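Local structure of AimR transcriptional regulator (Bacillus phage phi3T, 5ZVV) at residues Met5-Asn8 and Glu9-Asp13; Glu27-Asn30 and Gly31-Phe35; His120-Asn124 and Lys125-Ser129; Ser129-Asp132 and Ala133-Glu136. The protein activates transcription of the phage aimX locus as a homodimer, apparently promoting lytic growth, until the arbitrium peptide turns it into an inactive monomer. All coordinates share one frame; numbering follows the deposited sequence.

In the fold
The four contacts come in series along a mostly helical chain without strands and form two pairs. Contact 1, on helix 2-11, and contact 2, on helix 29-36, have centres about 12 Å apart in the N-terminal part. They touch where Tyr33 and Phe32 pack on Lys7 and Cys10. Contact 3 closes helix 108-124, and contact 4 opens helix 130-139. Their centres are about 10 Å apart, and they share Ser129. Both lie in the AimR regulator region, which is related to TPR helical repeats. The two pairs do not touch: contacts 1 and 3 have centres about 42 Å apart. Contact 4 also packs against the second subunit, so it belongs to the dimer interface.

Contact 1: residues Met5-Asn8 and Glu9-Asp13; sequences MIKN and ECEKD
Glu9 N, Cys10 N and Glu11 N bond back to the carbonyls of Met5, Ile6 and Lys7, the i to i+4 pattern of an alpha helix, and the shortest of these bonds has Glu11 N 2.8 Å from Lys7 O.

Lys7 and Glu11 cross at a slant, and both also lie against Tyr33 of helix 29-36. Lys7 has CG anti to the backbone N (chi1 178°), and its extended chain brings Lys7 CE to 3.4 Å from Glu11 OE1. The charges stay further apart, with Lys7 NZ 4.3 Å from Glu11 OE1, too far for a salt bridge. Glu11 CG also rests 3.2 Å from Lys7 O.

These residues belong to helix 2-11, which packs with helices 14-24, 29-36 and 47-56 in the N-terminal part of the protein. Its inner face holds Ile6 and Cys10. Ile6 CG2 meets Cys10 SG at 4.2 Å. Beyond this pair, Ile6 packs on Leu49 and Ile52, and Cys10 on Ala17 and Leu20.

Asn8 and Glu11 run side by side, amide and carboxylate planes 24° apart. Lys12 bends at chi2, and Lys12 CD comes 3.3 Å from Asn8 O.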
loop_
_atom_site.group_PDB
_atom_site.type_symbol
_atom_site.label_atom_id
_atom_site.label_comp_id
_atom_site.label_asym_id
_atom_site.label_seq_id
_atom_site.Cartn_x
_atom_site.Cartn_y
_atom_site.Cartn_z
HETATM N N MSE A 5 30.857 -26.329 30.102
HETATM C CA MSE A 5 29.966 -27.392 29.653
HETATM C C MSE A 5 30.326 -27.879 28.257
HETATM O O MSE A 5 30.173 -29.060 27.946
HETATM C CB MSE A 5 28.514 -26.919 29.689
HETATM C CG MSE A 5 27.996 -26.653 31.086
HETATM SE SE MSE A 5 26.124 -26.131 31.073
HETATM C CE MSE A 5 26.149 -24.967 32.642
ATOM N N ILE A 6 30.801 -26.962 27.415
ATOM C CA ILE A 6 31.276 -27.354 26.092
ATOM C C ILE A 6 32.503 -28.249 26.216
ATOM O O ILE A 6 32.570 -29.326 25.616
ATOM C CB ILE A 6 31.566 -26.109 25.235
ATOM C CG1 ILE A 6 30.272 -25.336 24.972
ATOM C CG2 ILE A 6 32.244 -26.508 23.930
ATOM C CD1 ILE A 6 30.491 -23.920 24.498
ATOM N N LYS A 7 33.483 -27.820 27.015
ATOM C CA LYS A 7 34.696 -28.611 27.190
ATOM C C LYS A 7 34.387 -29.988 27.767
ATOM O O LYS A 7 34.949 -30.994 27.320
ATOM C CB LYS A 7 35.683 -27.863 28.086
ATOM C CG LYS A 7 36.966 -28.631 28.360
ATOM C CD LYS A 7 37.922 -27.822 29.222
ATOM C CE LYS A 7 39.207 -28.592 29.489
ATOM N NZ LYS A 7 40.182 -27.791 30.279
ATOM N N ASN A 8 33.486 -30.054 28.753
ATOM C CA ASN A 8 33.170 -31.333 29.389
ATOM C C ASN A 8 32.557 -32.314 28.398
ATOM O O ASN A 8 32.850 -33.515 28.443
ATOM C CB ASN A 8 32.228 -31.119 30.574
ATOM C CG ASN A 8 32.879 -30.348 31.705
ATOM O OD1 ASN A 8 34.097 -30.386 31.880
ATOM N ND2 ASN A 8 32.067 -29.641 32.480
ATOM N N GLU A 9 31.695 -31.827 27.503
ATOM C CA GLU A 9 31.137 -32.703 26.477
ATOM C C GLU A 9 32.218 -33.179 25.516
ATOM O O GLU A 9 32.234 -34.350 25.117
ATOM C CB GLU A 9 30.022 -31.982 25.719
ATOM C CG GLU A 9 28.693 -31.987 26.438
ATOM C CD GLU A 9 28.147 -33.388 26.617
ATOM O OE1 GLU A 9 28.073 -34.127 25.611
ATOM O OE2 GLU A 9 27.809 -33.755 27.762
ATOM N N CYS A 10 33.138 -32.288 25.148
ATOM C CA CYS A 10 34.185 -32.632 24.195
ATOM C C CYS A 10 35.261 -33.519 24.810
ATOM O O CYS A 10 35.901 -34.293 24.087
ATOM C CB CYS A 10 34.807 -31.355 23.625
ATOM S SG CYS A 10 33.635 -30.285 22.756
ATOM N N GLU A 11 35.485 -33.426 26.123
ATOM C CA GLU A 11 36.493 -34.275 26.751
ATOM C C GLU A 11 36.069 -35.736 26.800
ATOM O O GLU A 11 36.930 -36.615 26.907
ATOM C CB GLU A 11 36.806 -33.787 28.166
ATOM C CG GLU A 11 37.594 -32.488 28.227
ATOM C CD GLU A 11 37.951 -32.095 29.649
ATOM O OE1 GLU A 11 39.160 -31.981 29.951
ATOM O OE2 GLU A 11 37.022 -31.913 30.465
ATOM N N LYS A 12 34.770 -36.015 26.726
ATOM C CA LYS A 12 34.279 -37.386 26.740
ATOM C C LYS A 12 34.291 -38.039 25.366
ATOM O O LYS A 12 34.056 -39.248 25.272
ATOM C CB LYS A 12 32.854 -37.440 27.303
ATOM C CG LYS A 12 32.768 -37.715 28.796
ATOM C CD LYS A 12 33.350 -36.577 29.615
ATOM C CE LYS A 12 33.118 -36.802 31.100
ATOM N NZ LYS A 12 31.668 -36.937 31.409
ATOM N N ASP A 13 34.555 -37.278 24.304
ATOM C CA ASP A 13 34.490 -37.809 22.944
ATOM C C ASP A 13 35.572 -37.104 22.128
ATOM O O ASP A 13 35.402 -35.944 21.738
ATOM C CB ASP A 13 33.102 -37.602 22.351
ATOM C CG ASP A 13 32.869 -38.412 21.087
ATOM O OD1 ASP A 13 33.755 -38.425 20.205
ATOM O OD2 ASP A 13 31.793 -39.036 20.974
#

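Contact 2: residues Glu27-Asn30 and Gly31-Phe35; sequences EKVN and GFYKF
Tyr33 lies one turn after Val29, and the two side chains run side by side in the same direction. They belong to the first turns of helix 29-36, a short helix of the N-terminal part that packs on helices 2-11 and 14-24. Lys28 is the N-cap residue. Phe32 N makes a weak hydrogen bond to Lys28 O at 3.4 Å.

Tyr33 carries most of the side-chain contact. Tyr33 N gives a hydrogen bond of 2.9 Å to Val29 O, with an N-H...O angle of 163°. Tyr33 CB starts 3.5 Å from Val29 O. CG is anti to the carbonyl carbon (chi1 -64°), which turns the ring back toward Val29. Val29 O then sits over one face of the Tyr33 ring, 3.1 Å above the plane and offset toward the rim. CG and CD2 are the ring atoms closest to it. Further out, Tyr33 CE2 meets Val29 CB at 4.0 Å, and CZ is almost as near to that carbon. The hydroxyl at the tip goes past Val29 to helix 2-11, where it packs against Cys10. Ala17 of helix 14-24 touches both Val29 and Tyr33.

Phe32 points its ring elsewhere, with CG anti to the backbone N (chi1 171°). The ring packs on Ala21, Ala24 and Tyr26, and Val29 O is near its edge. On the outer side, Lys34 N bonds to Asn30 O at 2.9 Å, and Lys34 CB lies 3.5 Å from Asn30 O.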
loop_
_atom_site.group_PDB
_atom_site.type_symbol
_atom_site.label_atom_id
_atom_site.label_comp_id
_atom_site.label_asym_id
_atom_site.label_seq_id
_atom_site.Cartn_x
_atom_site.Cartn_y
_atom_site.Cartn_z
ATOM N N GLU A 27 42.819 -26.509 15.231
ATOM C CA GLU A 27 43.420 -27.792 14.972
ATOM C C GLU A 27 43.703 -28.524 16.238
ATOM O O GLU A 27 43.698 -29.710 16.255
ATOM C CB GLU A 27 44.713 -27.634 14.254
ATOM C CG GLU A 27 44.562 -27.864 12.801
ATOM C CD GLU A 27 45.739 -28.587 12.210
ATOM O OE1 GLU A 27 45.655 -29.825 12.079
ATOM O OE2 GLU A 27 46.731 -27.892 11.888
ATOM N N LYS A 28 43.970 -27.790 17.287
ATOM C CA LYS A 28 44.219 -28.354 18.605
ATOM C C LYS A 28 43.044 -28.047 19.523
ATOM O O LYS A 28 42.551 -26.914 19.560
ATOM C CB LYS A 28 45.514 -27.799 19.205
ATOM C CG LYS A 28 46.780 -28.231 18.472
ATOM C CD LYS A 28 47.090 -29.704 18.708
ATOM C CE LYS A 28 48.401 -30.104 18.047
ATOM N NZ LYS A 28 48.795 -31.505 18.371
ATOM N N VAL A 29 42.602 -29.063 20.267
ATOM C CA VAL A 29 41.440 -28.908 21.133
ATOM C C VAL A 29 41.700 -27.913 22.255
ATOM O O VAL A 29 40.752 -27.353 22.816
ATOM C CB VAL A 29 41.005 -30.278 21.702
ATOM C CG1 VAL A 29 40.531 -31.192 20.583
ATOM C CG2 VAL A 29 42.143 -30.921 22.483
ATOM N N ASN A 30 42.966 -27.669 22.598
ATOM C CA ASN A 30 43.258 -26.747 23.692
ATOM C C ASN A 30 42.917 -25.311 23.313
ATOM O O ASN A 30 42.329 -24.576 24.116
ATOM C CB ASN A 30 44.721 -26.869 24.107
ATOM C CG ASN A 30 44.880 -27.390 25.522
ATOM O OD1 ASN A 30 44.827 -28.597 25.761
ATOM N ND2 ASN A 30 45.073 -26.478 26.469
ATOM N N GLY A 31 43.275 -24.890 22.099
ATOM C CA GLY A 31 42.888 -23.563 21.653
ATOM C C GLY A 31 41.386 -23.414 21.525
ATOM O O GLY A 31 40.839 -22.331 21.754
ATOM N N PHE A 32 40.700 -24.498 21.160
ATOM C CA PHE A 32 39.246 -24.476 21.089
ATOM C C PHE A 32 38.636 -24.297 22.473
ATOM O O PHE A 32 37.737 -23.467 22.661
ATOM C CB PHE A 32 38.750 -25.763 20.429
ATOM C CG PHE A 32 37.267 -25.947 20.486
ATOM C CD1 PHE A 32 36.424 -25.101 19.789
ATOM C CD2 PHE A 32 36.715 -26.980 21.222
ATOM C CE1 PHE A 32 35.056 -25.271 19.835
ATOM C CE2 PHE A 32 35.347 -27.158 21.271
ATOM C CZ PHE A 32 34.516 -26.302 20.577
ATOM N N TYR A 33 39.130 -25.054 23.458
ATOM C CA TYR A 33 38.647 -24.906 24.828
ATOM C C TYR A 33 38.933 -23.509 25.363
ATOM O O TYR A 33 38.099 -22.926 26.064
ATOM C CB TYR A 33 39.282 -25.965 25.732
ATOM C CG TYR A 33 38.902 -27.390 25.383
ATOM C CD1 TYR A 33 37.684 -27.678 24.777
ATOM C CD2 TYR A 33 39.763 -28.446 25.656
ATOM C CE1 TYR A 33 37.336 -28.976 24.454
ATOM C CE2 TYR A 33 39.422 -29.746 25.337
ATOM C CZ TYR A 33 38.209 -30.005 24.737
ATOM O OH TYR A 33 37.873 -31.300 24.418
ATOM N N LYS A 34 40.108 -22.957 25.047
ATOM C CA LYS A 34 40.391 -21.578 25.434
ATOM C C LYS A 34 39.387 -20.625 24.802
ATOM O O LYS A 34 38.899 -19.700 25.461
ATOM C CB LYS A 34 41.822 -21.196 25.039
ATOM C CG LYS A 34 42.271 -19.786 25.457
ATOM C CD LYS A 34 43.722 -19.481 25.078
ATOM C CE LYS A 34 44.133 -18.070 25.483
ATOM N NZ LYS A 34 45.549 -17.768 25.115
ATOM N N PHE A 35 39.062 -20.840 23.524
ATOM C CA PHE A 35 38.114 -19.961 22.847
ATOM C C PHE A 35 36.745 -20.008 23.512
ATOM O O PHE A 35 36.175 -18.966 23.853
ATOM C CB PHE A 35 37.997 -20.326 21.367
ATOM C CG PHE A 35 36.779 -19.740 20.704
ATOM C CD1 PHE A 35 36.619 -18.364 20.608
ATOM C CD2 PHE A 35 35.789 -20.560 20.192
ATOM C CE1 PHE A 35 35.493 -17.822 20.008
ATOM C CE2 PHE A 35 34.663 -20.025 19.588
ATOM C CZ PHE A 35 34.516 -18.654 19.495
#

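Contact 3: residues His120-Asn124 and Lys125-Ser129; sequences HRKLN and KNEIS
Lys125 N bonds to Arg121 O at 3.0 Å, the first of three backbone bonds from the loop back to the end of helix 108-124. It still follows the helical pattern. Glu127 N reaches back to Lys122 O at 2.7 Å, in the carbonyl plane. Asn126 N bonds to Leu123 O, but from well above the carbonyl plane, with a C=O...N angle of 105°.

The last two bonds, with the positive phi of Asn126 (55°), make a Schellman motif. It stops the helix and turns the chain toward helix 130-139, within the TPR-related helical region of AimR.

Apolar contacts follow the turn. Ile128 points its CB back at the helix. Ile128 CG2 lies between backbone N and carbonyl carbon and meets both Lys122 CB, at 3.7 Å, and Leu123 CD2, at 3.8 Å.

The charged groups lie on another side. Arg121 bends at chi2 and chi3, and Lys125 crosses it with an extended chain. Lys125 CE rests over one face of the guanidinium, 3.4 Å from Arg121 NH2. The two positive groups share a partner, Asp96 of helix 92-103, which forms a salt bridge with Arg121 NE and a weak, long ion pair with Lys125 NZ. The shared carboxylate probably draws the two cationic chains together on this side. Arg121 NH1 also makes a weak hydrogen bond of 3.5 Å to Asn124 OD1.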
loop_
_atom_site.group_PDB
_atom_site.type_symbol
_atom_site.label_atom_id
_atom_site.label_comp_id
_atom_site.label_asym_id
_atom_site.label_seq_id
_atom_site.Cartn_x
_atom_site.Cartn_y
_atom_site.Cartn_z
ATOM N N HIS A 120 11.270 -1.962 16.712
ATOM C CA HIS A 120 10.867 -3.217 16.083
ATOM C C HIS A 120 9.898 -3.991 16.972
ATOM O O HIS A 120 8.852 -4.471 16.514
ATOM C CB HIS A 120 12.120 -4.045 15.780
ATOM C CG HIS A 120 11.841 -5.428 15.283
ATOM N ND1 HIS A 120 10.989 -5.687 14.233
ATOM C CD2 HIS A 120 12.328 -6.629 15.677
ATOM C CE1 HIS A 120 10.950 -6.988 14.009
ATOM N NE2 HIS A 120 11.754 -7.583 14.871
ATOM N N ARG A 121 10.231 -4.099 18.259
ATOM C CA ARG A 121 9.406 -4.858 19.191
ATOM C C ARG A 121 8.085 -4.152 19.467
ATOM O O ARG A 121 7.044 -4.807 19.607
ATOM C CB ARG A 121 10.178 -5.094 20.486
ATOM C CG ARG A 121 11.317 -6.084 20.323
ATOM C CD ARG A 121 10.767 -7.474 20.078
ATOM N NE ARG A 121 10.095 -7.984 21.268
ATOM C CZ ARG A 121 9.037 -8.787 21.248
ATOM N NH1 ARG A 121 8.510 -9.170 20.094
ATOM N NH2 ARG A 121 8.496 -9.194 22.386
ATOM N N LYS A 122 8.104 -2.821 19.558
ATOM C CA LYS A 122 6.855 -2.086 19.721
ATOM C C LYS A 122 5.949 -2.258 18.510
ATOM O O LYS A 122 4.720 -2.265 18.647
ATOM C CB LYS A 122 7.141 -0.607 19.974
ATOM C CG LYS A 122 7.743 -0.324 21.340
ATOM C CD LYS A 122 8.045 1.155 21.515
ATOM C CE LYS A 122 8.671 1.430 22.870
ATOM N NZ LYS A 122 9.053 2.861 23.022
ATOM N N LEU A 123 6.534 -2.407 17.319
ATOM C CA LEU A 123 5.734 -2.715 16.139
ATOM C C LEU A 123 5.183 -4.132 16.206
ATOM O O LEU A 123 4.033 -4.374 15.821
ATOM C CB LEU A 123 6.562 -2.519 14.869
ATOM C CG LEU A 123 6.798 -1.083 14.402
ATOM C CD1 LEU A 123 7.829 -1.052 13.284
ATOM C CD2 LEU A 123 5.498 -0.448 13.943
ATOM N N ASN A 124 5.990 -5.084 16.690
ATOM C CA ASN A 124 5.507 -6.453 16.843
ATOM C C ASN A 124 4.283 -6.513 17.750
ATOM O O ASN A 124 3.319 -7.230 17.459
ATOM C CB ASN A 124 6.615 -7.352 17.398
ATOM C CG ASN A 124 7.810 -7.458 16.467
ATOM O OD1 ASN A 124 8.903 -7.835 16.893
ATOM N ND2 ASN A 124 7.611 -7.123 15.194
ATOM N N LYS A 125 4.303 -5.764 18.850
ATOM C CA LYS A 125 3.209 -5.747 19.811
ATOM C C LYS A 125 2.118 -4.742 19.459
ATOM O O LYS A 125 1.146 -4.618 20.213
ATOM C CB LYS A 125 3.745 -5.433 21.210
ATOM C CG LYS A 125 4.895 -6.309 21.671
ATOM C CD LYS A 125 5.543 -5.706 22.905
ATOM C CE LYS A 125 6.711 -6.536 23.397
ATOM N NZ LYS A 125 7.398 -5.861 24.533
ATOM N N ASN A 126 2.258 -4.026 18.340
ATOM C CA ASN A 126 1.326 -2.964 17.952
ATOM C C ASN A 126 1.188 -1.919 19.060
ATOM O O ASN A 126 0.094 -1.434 19.356
ATOM C CB ASN A 126 -0.040 -3.537 17.560
ATOM C CG ASN A 126 -0.915 -2.525 16.841
ATOM O OD1 ASN A 126 -0.463 -1.433 16.495
ATOM N ND2 ASN A 126 -2.172 -2.886 16.610
ATOM N N GLU A 127 2.313 -1.578 19.688
ATOM C CA GLU A 127 2.352 -0.550 20.718
ATOM C C GLU A 127 2.794 0.799 20.173
ATOM O O GLU A 127 2.837 1.775 20.927
ATOM C CB GLU A 127 3.277 -0.980 21.862
ATOM C CG GLU A 127 2.782 -2.196 22.630
ATOM C CD GLU A 127 3.798 -2.711 23.631
ATOM O OE1 GLU A 127 4.975 -2.300 23.549
ATOM O OE2 GLU A 127 3.420 -3.526 24.501
ATOM N N ILE A 128 3.125 0.872 18.886
ATOM C CA ILE A 128 3.503 2.117 18.234
ATOM C C ILE A 128 2.930 2.097 16.824
ATOM O O ILE A 128 2.708 1.033 16.238
ATOM C CB ILE A 128 5.036 2.319 18.212
ATOM C CG1 ILE A 128 5.391 3.767 17.868
ATOM C CG2 ILE A 128 5.694 1.360 17.229
ATOM C CD1 ILE A 128 6.879 4.014 17.736
ATOM N N SER A 129 2.665 3.284 16.289
ATOM C CA SER A 129 2.218 3.389 14.912
ATOM C C SER A 129 3.388 3.163 13.958
ATOM O O SER A 129 4.558 3.336 14.310
ATOM C CB SER A 129 1.584 4.756 14.656
ATOM O OG SER A 129 1.365 4.962 13.270
#

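Contact 4: residues Ser129-Asp132 and Ala133-Glu136; sequences SLND and AIRE
Ser129 and Ala133 are joined by the first helical bond, from Ala133 N to Ser129 O at 2.7 Å. Ser129 is also the N-cap: Ser129 OG accepts a weak bond from Asn131 N at 3.3 Å. Ala133 CB sits 3.4 Å from Ser129 O.

Leu130 comes next. Ile134 N bonds to Leu130 O at 2.9 Å, and Leu130 CD2 meets Ile134 CD1 at 3.8 Å as the side chains cross. Leu130 also packs on Ala158 and Tyr159 of helix 145-161.

Asn131 accepts from Arg135 N through its carbonyl. Arg135 runs extended from CG to NE, then folds its guanidinium back over the helix start. One guanidinium face covers Asn131 C, and Arg135 NH2 lies 3.7 Å from Asn131 CB.

Asp132 bonds through its carbonyl to Glu136 N. A salt bridge between the side chains of Asp132 and Arg135 is modelled, but the atoms are too close, so its geometry is doubtful.

Asn131 and Arg135 also pack on Ile134 of the second subunit, and Ile134 on Asn131 of that subunit. The whole is the serine-capped N-terminal start of helix 130-139, its capping bond weak, at the AimR dimer interface.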
loop_
_atom_site.group_PDB
_atom_site.type_symbol
_atom_site.label_atom_id
_atom_site.label_comp_id
_atom_site.label_asym_id
_atom_site.label_seq_id
_atom_site.Cartn_x
_atom_site.Cartn_y
_atom_site.Cartn_z
ATOM N N SER A 129 2.665 3.284 16.289
ATOM C CA SER A 129 2.218 3.389 14.912
ATOM C C SER A 129 3.388 3.163 13.958
ATOM O O SER A 129 4.558 3.336 14.310
ATOM C CB SER A 129 1.584 4.756 14.656
ATOM O OG SER A 129 1.365 4.962 13.270
ATOM N N LEU A 130 3.056 2.763 12.731
ATOM C CA LEU A 130 4.084 2.566 11.715
ATOM C C LEU A 130 4.754 3.888 11.358
ATOM O O LEU A 130 5.986 3.975 11.276
ATOM C CB LEU A 130 3.469 1.910 10.480
ATOM C CG LEU A 130 4.422 1.384 9.410
ATOM C CD1 LEU A 130 3.887 0.080 8.846
ATOM C CD2 LEU A 130 4.606 2.407 8.301
ATOM N N ASN A 131 3.953 4.935 11.149
ATOM C CA ASN A 131 4.521 6.255 10.906
ATOM C C ASN A 131 5.233 6.786 12.143
ATOM O O ASN A 131 6.252 7.475 12.019
ATOM C CB ASN A 131 3.428 7.226 10.452
ATOM C CG ASN A 131 2.894 6.894 9.074
ATOM O OD1 ASN A 131 3.055 5.776 8.584
ATOM N ND2 ASN A 131 2.259 7.872 8.437
ATOM N N ASP A 132 4.712 6.480 13.336
ATOM C CA ASP A 132 5.421 6.829 14.564
ATOM C C ASP A 132 6.756 6.104 14.648
ATOM O O ASP A 132 7.733 6.644 15.179
ATOM C CB ASP A 132 4.562 6.499 15.784
ATOM C CG ASP A 132 3.455 7.505 16.011
ATOM O OD1 ASP A 132 3.399 8.509 15.272
ATOM O OD2 ASP A 132 2.642 7.289 16.936
ATOM N N ALA A 133 6.814 4.870 14.139
ATOM C CA ALA A 133 8.082 4.152 14.091
ATOM C C ALA A 133 9.032 4.772 13.077
ATOM O O ALA A 133 10.249 4.771 13.288
ATOM C CB ALA A 133 7.842 2.677 13.765
ATOM N N ILE A 134 8.498 5.309 11.978
ATOM C CA ILE A 134 9.344 5.988 11.003
ATOM C C ILE A 134 9.912 7.277 11.592
ATOM O O ILE A 134 11.105 7.572 11.443
ATOM C CB ILE A 134 8.552 6.245 9.709
ATOM C CG1 ILE A 134 8.105 4.915 9.092
ATOM C CG2 ILE A 134 9.386 7.046 8.717
ATOM C CD1 ILE A 134 7.263 5.066 7.847
ATOM N N ARG A 135 9.074 8.057 12.283
ATOM C CA ARG A 135 9.544 9.298 12.894
ATOM C C ARG A 135 10.551 9.019 14.002
ATOM O O ARG A 135 11.633 9.617 14.036
ATOM C CB ARG A 135 8.362 10.100 13.438
ATOM C CG ARG A 135 7.359 10.513 12.383
ATOM C CD ARG A 135 6.273 11.402 12.963
ATOM N NE ARG A 135 5.082 11.403 12.120
ATOM C CZ ARG A 135 3.996 10.680 12.366
ATOM N NH1 ARG A 135 3.943 9.902 13.438
ATOM N NH2 ARG A 135 2.957 10.735 11.543
ATOM N N GLU A 136 10.204 8.119 14.927
ATOM C CA GLU A 136 11.127 7.757 15.999
ATOM C C GLU A 136 12.433 7.211 15.442
ATOM O O GLU A 136 13.512 7.498 15.973
ATOM C CB GLU A 136 10.473 6.740 16.933
ATOM C CG GLU A 136 9.789 7.363 18.131
ATOM C CD GLU A 136 10.765 8.090 19.033
ATOM O OE1 GLU A 136 11.801 7.491 19.393
ATOM O OE2 GLU A 136 10.506 9.263 19.371
#